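Local coordinates for sulfatase (Bacteroides fragilis CAG:558, PDB 6USS), which probably hydrolyses aryl sulfate esters, using a bound calcium ion as cofactor, at residues 50-54 with 55-59; 64-67 with 68-71. The protein carries 1 engineered substitution. One frame throughout, in Å; residues are numbered along the deposited sequence.

Contact 1. Residues 50-54 with 55-59; sequences SLPFW and TQKTH
W54 and Q56 make the dense part of this local contact, with the aliphatic stem of Q56 laid over one face of the indole. Q56 CG sits 3.7 Å from the centroid of the W54 six-membered ring, 23° off the ring normal, a CH-pi contact displaced toward the rim of the ring. Of the ring atoms, CZ3 of W54 is nearest to Q56 CG, at 3.4 Å. Past CG the carboxamide continues along the benzo end, its plane 21° from that of the indole, so that Q56 NE2 lies 3.6 Å from W54 CH2. The two side chains run side by side in the same direction: CG of W54 lies anti to its backbone N (chi1 -161°), and CG of Q56 stands between its backbone N and carbonyl carbon, with a bend at chi2 beyond it. At the ring edge, near its plane, the methyl T58 CG2 reaches W54 CE3 at 3.8 Å; P343 and I469 from other loops also touch the indole. Residues 50-58 are the last, irregular part of the loop that leads from strand 35-41 into helix 59-63 of the alkaline phosphatase-like sulfatase fold; the loop folds back until the CA atoms of P52 and K57 are 5.3 Å apart. One water bridges the reversal, accepting from W54 N at 3.0 Å and donating to Q56 O. T58, the N-cap of helix 59-63, turns OG1 to the helix backbone and to Q47, while N61 OD1 receives T58 N. The packing is thinner toward solvent. There P52 CG meets K57 CG at 3.9 Å, at an oblique crossing, and the rest of the lysine runs out extended to a salt bridge between NZ and E62. T55 is exposed too, although its OG1 leans over the pyrrole end of the indole, 4.0 Å from W54 NE1.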
ATOM      1  N   SER A  50     -10.350  23.945 -24.993  1.00 19.41           N
ATOM      2  CA  SER A  50     -10.430  25.311 -25.493  1.00 20.03           C
ATOM      3  C   SER A  50      -9.073  26.004 -25.506  1.00 19.09           C
ATOM      4  O   SER A  50      -8.955  27.058 -26.131  1.00 26.82           O
ATOM      5  CB  SER A  50     -11.440  26.153 -24.689  1.00 18.34           C
ATOM      6  OG  SER A  50     -11.161  26.182 -23.300  1.00 18.08           O
ATOM      7  N   LEU A  51      -8.048  25.443 -24.860  1.00 19.61           N
ATOM      8  CA  LEU A  51      -6.717  26.068 -24.866  1.00 23.30           C
ATOM      9  C   LEU A  51      -5.975  25.718 -26.156  1.00 20.86           C
ATOM     10  O   LEU A  51      -5.715  24.535 -26.403  1.00 22.36           O
ATOM     11  CB  LEU A  51      -5.893  25.623 -23.657  1.00 19.57           C
ATOM     12  CG  LEU A  51      -4.439  26.124 -23.534  1.00 21.26           C
ATOM     13  CD1 LEU A  51      -4.368  27.657 -23.382  1.00 13.66           C
ATOM     14  CD2 LEU A  51      -3.698  25.431 -22.383  1.00 15.24           C
ATOM     15  N   PRO A  52      -5.604  26.708 -27.003  1.00 21.82           N
ATOM     16  CA  PRO A  52      -4.969  26.392 -28.294  1.00 19.67           C
ATOM     17  C   PRO A  52      -3.494  26.048 -28.124  1.00 22.10           C
ATOM     18  O   PRO A  52      -2.681  26.907 -27.766  1.00 25.52           O
ATOM     19  CB  PRO A  52      -5.166  27.687 -29.103  1.00 13.45           C
ATOM     20  CG  PRO A  52      -6.171  28.521 -28.309  1.00 13.70           C
ATOM     21  CD  PRO A  52      -5.904  28.144 -26.884  1.00 11.95           C
ATOM     22  N   PHE A  53      -3.143  24.778 -28.414  1.00 15.07           N
ATOM     23  CA  PHE A  53      -1.752  24.314 -28.411  1.00 17.88           C
ATOM     24  C   PHE A  53      -1.027  24.529 -29.741  1.00 20.16           C
ATOM     25  O   PHE A  53       0.209  24.485 -29.774  1.00 17.87           O
ATOM     26  CB  PHE A  53      -1.692  22.825 -28.049  1.00 15.27           C
ATOM     27  CG  PHE A  53      -1.675  22.572 -26.578  1.00 18.13           C
ATOM     28  CD1 PHE A  53      -0.482  22.298 -25.924  1.00 17.53           C
ATOM     29  CD2 PHE A  53      -2.846  22.648 -25.836  1.00 15.25           C
ATOM     30  CE1 PHE A  53      -0.458  22.096 -24.563  1.00 16.08           C
ATOM     31  CE2 PHE A  53      -2.829  22.440 -24.466  1.00 17.06           C
ATOM     32  CZ  PHE A  53      -1.631  22.166 -23.825  1.00 17.30           C
ATOM     33  N   TRP A  54      -1.767  24.704 -30.834  1.00 16.18           N
ATOM     34  CA  TRP A  54      -1.245  25.083 -32.134  1.00 18.90           C
ATOM     35  C   TRP A  54      -0.928  26.582 -32.142  1.00 23.22           C
ATOM     36  O   TRP A  54      -1.263  27.311 -31.205  1.00 23.60           O
ATOM     37  CB  TRP A  54      -2.272  24.743 -33.218  1.00 20.46           C
ATOM     38  CG  TRP A  54      -1.734  24.663 -34.572  1.00 24.51           C
ATOM     39  CD1 TRP A  54      -0.426  24.507 -34.927  1.00 22.13           C
ATOM     40  CD2 TRP A  54      -2.481  24.712 -35.789  1.00 23.34           C
ATOM     41  NE1 TRP A  54      -0.312  24.467 -36.293  1.00 30.18           N
ATOM     42  CE2 TRP A  54      -1.558  24.593 -36.847  1.00 25.33           C
ATOM     43  CE3 TRP A  54      -3.833  24.852 -36.088  1.00 23.57           C
ATOM     44  CZ2 TRP A  54      -1.945  24.613 -38.180  1.00 21.48           C
ATOM     45  CZ3 TRP A  54      -4.221  24.854 -37.425  1.00 23.64           C
ATOM     46  CH2 TRP A  54      -3.280  24.740 -38.449  1.00 19.53           C
ATOM     47  N   THR A  55      -0.292  27.054 -33.222  1.00 22.31           N
ATOM     48  CA  THR A  55      -0.046  28.491 -33.359  1.00 24.05           C
ATOM     49  C   THR A  55      -1.270  29.267 -33.845  1.00 25.78           C
ATOM     50  O   THR A  55      -1.206  30.500 -33.917  1.00 19.29           O
ATOM     51  CB  THR A  55       1.113  28.770 -34.321  1.00 23.42           C
ATOM     52  OG1 THR A  55       0.801  28.227 -35.609  1.00 26.40           O
ATOM     53  CG2 THR A  55       2.401  28.154 -33.812  1.00 21.55           C
ATOM     54  N   GLN A  56      -2.367  28.590 -34.199  1.00 24.17           N
ATOM     55  CA  GLN A  56      -3.631  29.270 -34.451  1.00 22.71           C
ATOM     56  C   GLN A  56      -4.779  28.486 -33.823  1.00 26.04           C
ATOM     57  O   GLN A  56      -4.767  27.251 -33.808  1.00 28.06           O
ATOM     58  CB  GLN A  56      -3.862  29.487 -35.957  1.00 26.47           C
ATOM     59  CG  GLN A  56      -3.922  28.229 -36.821  1.00 24.21           C
ATOM     60  CD  GLN A  56      -3.270  28.409 -38.221  1.00 32.91           C
ATOM     61  OE1 GLN A  56      -2.071  28.716 -38.336  1.00 30.55           O
ATOM     62  NE2 GLN A  56      -4.062  28.200 -39.279  1.00 27.11           N
ATOM     63  N   LYS A  57      -5.747  29.222 -33.272  1.00 22.05           N
ATOM     64  CA  LYS A  57      -6.943  28.631 -32.686  1.00 19.41           C
ATOM     65  C   LYS A  57      -7.699  27.797 -33.723  1.00 22.08           C
ATOM     66  O   LYS A  57      -7.838  28.203 -34.881  1.00 24.32           O
ATOM     67  CB  LYS A  57      -7.827  29.759 -32.147  1.00 20.91           C
ATOM     68  CG  LYS A  57      -8.792  29.364 -31.052  1.00 27.13           C
ATOM     69  CD  LYS A  57      -9.400  30.586 -30.342  1.00 28.34           C
ATOM     70  CE  LYS A  57     -10.223  30.154 -29.108  1.00 31.97           C
ATOM     71  NZ  LYS A  57     -11.209  31.181 -28.644  1.00 35.62           N
ATOM     72  N   THR A  58      -8.188  26.617 -33.319  1.00 20.23           N
ATOM     73  CA  THR A  58      -8.953  25.764 -34.225  1.00 19.59           C
ATOM     74  C   THR A  58     -10.441  25.880 -33.944  1.00 16.65           C
ATOM     75  O   THR A  58     -10.877  26.508 -32.979  1.00 16.12           O
ATOM     76  CB  THR A  58      -8.568  24.291 -34.112  1.00 16.89           C
ATOM     77  OG1 THR A  58      -8.926  23.822 -32.806  1.00 15.21           O
ATOM     78  CG2 THR A  58      -7.101  24.080 -34.397  1.00 17.25           C
ATOM     79  N   HIS A  59     -11.235  25.237 -34.802  1.00 17.54           N
ATOM     80  CA  HIS A  59     -12.666  25.177 -34.540  1.00 17.62           C
ATOM     81  C   HIS A  59     -12.963  24.379 -33.275  1.00 20.73           C
ATOM     82  O   HIS A  59     -13.870  24.746 -32.508  1.00 20.06           O
ATOM     83  CB  HIS A  59     -13.419  24.581 -35.727  1.00 15.66           C
ATOM     84  CG  HIS A  59     -14.890  24.443 -35.479  1.00 25.82           C
ATOM     85  ND1 HIS A  59     -15.700  25.524 -35.186  1.00 25.84           N
ATOM     86  CD2 HIS A  59     -15.691  23.350 -35.428  1.00 22.40           C
ATOM     87  CE1 HIS A  59     -16.939  25.104 -34.987  1.00 19.06           C
ATOM     88  NE2 HIS A  59     -16.959  23.790 -35.124  1.00 21.99           N
TER
HETATM   89  O   HOH W   1      -4.689  25.165 -31.445  1.00 18.08           O

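Contact 2. Residues 64-67 with 68-71; sequences YETP and NMER
R71, whose backbone N bonds back to P67 O, carries a guanidinium with N68 OD1 in its plane at one edge, 3.0 Å from NH1; NH2 of the same group forms a salt bridge with D304. The pyrrolidine ring of P67 lies against the start of the next residue, its CG 3.3 Å from N68 N. On another side of the turn T66 and M69 pack against each other. The thioether does the touching, M69 SD coming within 3.7 Å of T66 CB; the chain runs extended through chi2 (-178°), which carries SD over to T66. Two backbone bonds wind the first turn: E70 N to T66 O at 3.2 Å, and R71 N to P67 O at 3.0 Å, the straighter at 170°. The stem of E70 leans on the same T66 oxygen, with CG at 3.6 Å, before its carboxylate reaches S50; a negative charge here would probably be favoured by the helix dipole. T66 OG1 bonds to T49 instead of capping the helix. D296 of helix 283-308 takes over part of that work, accepting M69 N through OD1; its OD2 holds the N68 amide at ND2. This is a helix N-terminus, with T66 as N-cap and proline in the first helical position, opening helix 67-74 of the sulfatase fold.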
ATOM      1  N   TYR A  64     -14.986  23.634 -27.588  1.00 19.26           N
ATOM      2  CA  TYR A  64     -14.812  23.023 -26.275  1.00 21.03           C
ATOM      3  C   TYR A  64     -14.649  24.093 -25.201  1.00 17.50           C
ATOM      4  O   TYR A  64     -14.368  25.259 -25.482  1.00 18.19           O
ATOM      5  CB  TYR A  64     -13.603  22.080 -26.266  1.00 18.04           C
ATOM      6  CG  TYR A  64     -13.737  20.929 -27.245  1.00 20.63           C
ATOM      7  CD1 TYR A  64     -14.917  20.189 -27.317  1.00 17.91           C
ATOM      8  CD2 TYR A  64     -12.687  20.579 -28.090  1.00 17.99           C
ATOM      9  CE1 TYR A  64     -15.056  19.141 -28.214  1.00 15.05           C
ATOM     10  CE2 TYR A  64     -12.811  19.522 -28.988  1.00 17.89           C
ATOM     11  CZ  TYR A  64     -14.006  18.806 -29.051  1.00 19.89           C
ATOM     12  OH  TYR A  64     -14.150  17.753 -29.944  1.00 11.40           O
ATOM     13  N   GLU A  65     -14.840  23.688 -23.951  1.00 21.23           N
ATOM     14  CA  GLU A  65     -14.729  24.611 -22.821  1.00 19.47           C
ATOM     15  C   GLU A  65     -13.859  23.987 -21.730  1.00 20.89           C
ATOM     16  O   GLU A  65     -14.329  23.170 -20.929  1.00 23.04           O
ATOM     17  CB  GLU A  65     -16.104  24.990 -22.301  1.00 17.36           C
ATOM     18  CG  GLU A  65     -16.917  25.773 -23.312  1.00 20.75           C
ATOM     19  CD  GLU A  65     -18.330  26.033 -22.840  1.00 26.29           C
ATOM     20  OE1 GLU A  65     -18.589  25.907 -21.621  1.00 32.01           O
ATOM     21  OE2 GLU A  65     -19.194  26.348 -23.686  1.00 27.91           O
ATOM     22  N   THR A  66     -12.586  24.372 -21.701  1.00 18.97           N
ATOM     23  CA  THR A  66     -11.668  23.994 -20.632  1.00 18.18           C
ATOM     24  C   THR A  66     -11.130  25.273 -19.993  1.00 23.14           C
ATOM     25  O   THR A  66      -9.940  25.601 -20.124  1.00 24.59           O
ATOM     26  CB  THR A  66     -10.538  23.103 -21.147  1.00 20.34           C
ATOM     27  OG1 THR A  66      -9.822  23.759 -22.210  1.00 19.26           O
ATOM     28  CG2 THR A  66     -11.103  21.785 -21.656  1.00 16.58           C
ATOM     29  N   PRO A  67     -11.986  26.030 -19.303  1.00 19.78           N
ATOM     30  CA  PRO A  67     -11.515  27.302 -18.731  1.00 18.45           C
ATOM     31  C   PRO A  67     -10.466  27.109 -17.656  1.00 22.07           C
ATOM     32  O   PRO A  67      -9.634  28.005 -17.457  1.00 20.10           O
ATOM     33  CB  PRO A  67     -12.793  27.926 -18.159  1.00 13.42           C
ATOM     34  CG  PRO A  67     -13.639  26.714 -17.790  1.00 17.84           C
ATOM     35  CD  PRO A  67     -13.368  25.715 -18.896  1.00 17.20           C
ATOM     36  N   ASN A  68     -10.486  25.968 -16.946  1.00 18.05           N
ATOM     37  CA  ASN A  68      -9.513  25.756 -15.873  1.00 19.90           C
ATOM     38  C   ASN A  68      -8.134  25.386 -16.431  1.00 22.91           C
ATOM     39  O   ASN A  68      -7.109  25.741 -15.835  1.00 23.83           O
ATOM     40  CB  ASN A  68     -10.012  24.685 -14.911  1.00 19.21           C
ATOM     41  CG  ASN A  68     -11.245  25.116 -14.128  1.00 20.50           C
ATOM     42  OD1 ASN A  68     -11.189  26.014 -13.288  1.00 20.42           O
ATOM     43  ND2 ASN A  68     -12.363  24.444 -14.380  1.00 16.11           N
ATOM     44  N   MET A  69      -8.088  24.662 -17.563  1.00 20.04           N
ATOM     45  CA  MET A  69      -6.830  24.477 -18.287  1.00 19.91           C
ATOM     46  C   MET A  69      -6.240  25.821 -18.726  1.00 21.79           C
ATOM     47  O   MET A  69      -5.023  26.019 -18.664  1.00 20.19           O
ATOM     48  CB  MET A  69      -7.044  23.568 -19.510  1.00 14.63           C
ATOM     49  CG  MET A  69      -7.284  22.098 -19.201  1.00 15.16           C
ATOM     50  SD  MET A  69      -7.476  21.084 -20.692  1.00 20.45           S
ATOM     51  CE  MET A  69      -5.883  21.263 -21.508  1.00 14.60           C
ATOM     52  N   GLU A  70      -7.081  26.749 -19.203  1.00 20.88           N
ATOM     53  CA  GLU A  70      -6.580  28.065 -19.601  1.00 21.79           C
ATOM     54  C   GLU A  70      -6.018  28.818 -18.403  1.00 26.25           C
ATOM     55  O   GLU A  70      -4.936  29.416 -18.478  1.00 27.81           O
ATOM     56  CB  GLU A  70      -7.699  28.875 -20.251  1.00 21.53           C
ATOM     57  CG  GLU A  70      -8.189  28.345 -21.561  1.00 21.57           C
ATOM     58  CD  GLU A  70      -9.397  29.117 -22.083  1.00 29.27           C
ATOM     59  OE1 GLU A  70      -9.509  30.327 -21.788  1.00 33.63           O
ATOM     60  OE2 GLU A  70     -10.229  28.516 -22.798  1.00 30.72           O
ATOM     61  N   ARG A  71      -6.766  28.811 -17.297  1.00 21.86           N
ATOM     62  CA  ARG A  71      -6.297  29.335 -16.018  1.00 24.43           C
ATOM     63  C   ARG A  71      -4.927  28.756 -15.637  1.00 25.28           C
ATOM     64  O   ARG A  71      -3.989  29.501 -15.322  1.00 19.28           O
ATOM     65  CB  ARG A  71      -7.357  29.022 -14.950  1.00 25.76           C
ATOM     66  CG  ARG A  71      -7.240  29.781 -13.652  1.00 36.81           C
ATOM     67  CD  ARG A  71      -8.543  29.721 -12.845  1.00 38.98           C
ATOM     68  NE  ARG A  71      -8.291  29.474 -11.425  1.00 36.95           N
ATOM     69  CZ  ARG A  71      -8.665  28.368 -10.790  1.00 38.46           C
ATOM     70  NH1 ARG A  71      -9.314  27.429 -11.463  1.00 32.52           N
ATOM     71  NH2 ARG A  71      -8.400  28.196  -9.493  1.00 36.97           N
TER

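Overall arrangement
From the N terminus the chain leaves strand 35-41 of the mixed central sheet and enters the loop that contact 1 folds back on itself at residues 50-59. It then passes through the short helix 59-63 and opens helix 67-74 at contact 2. The two contacts are in series, neither nested nor crossed, with centres 12 Å apart. S50 joins them: its OG probably hydrogen-bonds both E70 OE2 and T66 N, closing the excursion through helix 59-63 into a loop. Contact 1 reaches strands 77-83 and 357-363 through L51 and F53, while contact 2 ties the start of helix 67-74 to helix 283-308.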